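Local coordinates for protein thiosulfate sulfurtransferase YnjE (Escherichia coli, PDB 2WLR) that transfers sulfur from thiosulfate to cyanide, giving thiocyanate and sulfite, as a monomeric periplasmic enzyme built from rhodanese repeats, at residues Glu62-Trp67 / Lys92-Lys97. Sequence-based numbering, arbitrary orientation.
Sequences EQLNAW and KTRLQK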
loop_
_atom_site.group_PDB
_atom_site.type_symbol
_atom_site.label_atom_id
_atom_site.label_comp_id
_atom_site.label_asym_id
_atom_site.label_seq_id
_atom_site.Cartn_x
_atom_site.Cartn_y
_atom_site.Cartn_z
ATOM N N GLU A 62 -22.138 10.347 -3.510
ATOM C CA GLU A 62 -21.080 11.200 -4.046
ATOM C C GLU A 62 -19.821 10.408 -4.276
ATOM O O GLU A 62 -19.176 10.585 -5.286
ATOM C CB GLU A 62 -20.767 12.423 -3.153
ATOM C CG GLU A 62 -19.259 12.860 -3.051
ATOM C CD GLU A 62 -18.768 13.887 -4.093
ATOM O OE1 GLU A 62 -19.593 14.691 -4.581
ATOM O OE2 GLU A 62 -17.534 13.927 -4.406
ATOM N N GLN A 63 -19.468 9.566 -3.313
ATOM C CA GLN A 63 -18.259 8.770 -3.465
ATOM C C GLN A 63 -18.349 7.774 -4.625
ATOM O O GLN A 63 -17.386 7.616 -5.378
ATOM C CB GLN A 63 -17.933 8.058 -2.179
ATOM C CG GLN A 63 -17.355 9.010 -1.140
ATOM C CD GLN A 63 -17.306 8.434 0.263
ATOM O OE1 GLN A 63 -18.118 7.600 0.638
ATOM N NE2 GLN A 63 -16.358 8.931 1.064
ATOM N N LEU A 64 -19.497 7.135 -4.811
ATOM C CA LEU A 64 -19.674 6.242 -5.961
ATOM C C LEU A 64 -19.705 7.025 -7.294
ATOM O O LEU A 64 -19.149 6.568 -8.299
ATOM C CB LEU A 64 -20.916 5.365 -5.822
ATOM C CG LEU A 64 -21.150 4.357 -6.969
ATOM C CD1 LEU A 64 -19.952 3.427 -7.216
ATOM C CD2 LEU A 64 -22.450 3.585 -6.702
ATOM N N ASN A 65 -20.344 8.190 -7.298
ATOM C CA ASN A 65 -20.348 9.007 -8.500
ATOM C C ASN A 65 -18.924 9.418 -8.844
ATOM O O ASN A 65 -18.555 9.413 -10.024
ATOM C CB ASN A 65 -21.221 10.254 -8.296
ATOM C CG ASN A 65 -22.700 9.954 -8.339
ATOM O OD1 ASN A 65 -23.141 8.918 -8.863
ATOM N ND2 ASN A 65 -23.500 10.889 -7.800
ATOM N N ALA A 66 -18.166 9.826 -7.842
ATOM C CA ALA A 66 -16.765 10.180 -8.032
ATOM C C ALA A 66 -15.960 9.013 -8.622
ATOM O O ALA A 66 -15.149 9.177 -9.534
ATOM C CB ALA A 66 -16.176 10.663 -6.736
ATOM N N TRP A 67 -16.206 7.818 -8.108
ATOM C CA TRP A 67 -15.488 6.643 -8.574
ATOM C C TRP A 67 -15.842 6.346 -10.021
ATOM O O TRP A 67 -14.982 6.055 -10.862
ATOM C CB TRP A 67 -15.855 5.462 -7.662
ATOM C CG TRP A 67 -15.127 4.188 -7.957
ATOM C CD1 TRP A 67 -13.989 3.748 -7.336
ATOM C CD2 TRP A 67 -15.516 3.186 -8.874
ATOM N NE1 TRP A 67 -13.623 2.541 -7.872
ATOM C CE2 TRP A 67 -14.543 2.155 -8.797
ATOM C CE3 TRP A 67 -16.569 3.040 -9.781
ATOM C CZ2 TRP A 67 -14.580 1.026 -9.612
ATOM C CZ3 TRP A 67 -16.628 1.904 -10.575
ATOM C CH2 TRP A 67 -15.621 0.895 -10.477
ATOM N N LYS A 92 -24.537 -4.419 -8.900
ATOM C CA LYS A 92 -25.477 -4.102 -9.987
ATOM C C LYS A 92 -26.493 -3.062 -9.498
ATOM O O LYS A 92 -26.755 -2.076 -10.171
ATOM C CB LYS A 92 -26.204 -5.349 -10.466
ATOM C CG LYS A 92 -27.310 -5.075 -11.481
ATOM C CD LYS A 92 -28.412 -6.135 -11.445
ATOM C CE LYS A 92 -29.304 -5.960 -10.204
ATOM N NZ LYS A 92 -30.427 -6.940 -10.157
ATOM N N THR A 93 -27.004 -3.271 -8.302
ATOM C CA THR A 93 -28.091 -2.436 -7.787
ATOM C C THR A 93 -27.597 -1.016 -7.542
ATOM O O THR A 93 -28.253 -0.053 -7.956
ATOM C CB THR A 93 -28.683 -3.084 -6.545
ATOM O OG1 THR A 93 -29.245 -4.350 -6.918
ATOM C CG2 THR A 93 -29.782 -2.223 -5.927
ATOM N N ARG A 94 -26.427 -0.858 -6.927
ATOM C CA ARG A 94 -25.835 0.453 -6.722
ATOM C C ARG A 94 -25.498 1.143 -8.044
ATOM O O ARG A 94 -25.700 2.357 -8.192
ATOM C CB ARG A 94 -24.602 0.413 -5.799
ATOM C CG ARG A 94 -24.926 0.274 -4.303
ATOM C CD ARG A 94 -25.602 1.499 -3.692
ATOM N NE ARG A 94 -24.768 2.678 -3.720
ATOM C CZ ARG A 94 -23.827 2.999 -2.841
ATOM N NH1 ARG A 94 -23.524 2.204 -1.827
ATOM N NH2 ARG A 94 -23.172 4.139 -2.999
ATOM N N LEU A 95 -24.985 0.382 -9.014
ATOM C CA LEU A 95 -24.624 1.015 -10.282
ATOM C C LEU A 95 -25.861 1.451 -11.056
ATOM O O LEU A 95 -25.827 2.466 -11.754
ATOM C CB LEU A 95 -23.736 0.089 -11.123
ATOM C CG LEU A 95 -22.344 -0.134 -10.553
ATOM C CD1 LEU A 95 -21.659 -1.134 -11.451
ATOM C CD2 LEU A 95 -21.506 1.104 -10.441
ATOM N N GLN A 96 -26.927 0.668 -10.990
ATOM C CA GLN A 96 -28.207 1.070 -11.608
ATOM C C GLN A 96 -28.710 2.381 -11.012
ATOM O O GLN A 96 -29.066 3.298 -11.745
ATOM C CB GLN A 96 -29.274 -0.013 -11.421
ATOM C CG GLN A 96 -29.050 -1.263 -12.258
ATOM C CD GLN A 96 -30.016 -2.387 -11.919
ATOM O OE1 GLN A 96 -30.613 -2.420 -10.840
ATOM N NE2 GLN A 96 -30.149 -3.331 -12.827
ATOM N N LYS A 97 -28.685 2.480 -9.695
ATOM C CA LYS A 97 -29.141 3.695 -9.009
ATOM C C LYS A 97 -28.209 4.874 -9.299
ATOM O O LYS A 97 -28.641 6.032 -9.249
ATOM C CB LYS A 97 -29.293 3.433 -7.517
ATOM C CG LYS A 97 -30.471 2.537 -7.189
ATOM C CD LYS A 97 -30.356 1.962 -5.786
ATOM C CE LYS A 97 -31.428 0.926 -5.463
ATOM N NZ LYS A 97 -31.254 0.369 -4.072
#
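Within the first rhodanese repeat, helices 61-70 and 85-97 meet through Leu64 on one and Arg94 and Leu95 on the other. This is a light helix-helix contact, with the nearest CA atoms, those of Leu64 and Leu95, 8.4 Å apart and 169 Å² buried in all. Leu64 points at helix 85-97, and with CG anti to its own backbone N (chi1 -178°) its two methyls make the contacts there. Leu64 CD2 lies 3.8 Å from the carbonyl O of Arg94 and 3.9 Å from Arg94 CB. The other methyl, Leu64 CD1, meets CD2 of Leu95 at 4.3 Å, a looser apolar touch between two buried leucines.

Arg94 does not run straight out. Bends at chi2 (-68°) and chi3 (-63°) fold its chain around the end of Leu64, so that CD2 of the leucine is approached by backbone, CB and guanidinium of a single residue. NE of Arg94 lies 3.9 Å from Leu64 CD2, and NH2 reaches further back along the leucine, 3.8 Å from its CB. The guanidinium meets the methyl obliquely. Its polar end is held by hydrogen bonds from NH2 to the carbonyl O of Met59 and from NH1 to that of Leu56, which tie helix 85-97 to the chain leading into helix 61-70. Replacing Arg94 by alanine removes the guanidinium, and the carbonyls of Met59 and Leu56 would probably lose this partner while one flank of Leu64 loses its cover.

No hydrogen bond joins the two segments directly. Leu64 also packs on Met59, while Leu95 rests on Ile103 of strand 103-105, an outermost strand of the repeat's four-stranded parallel sheet, so the contact links helix 61-70 to that strand through helix 85-97.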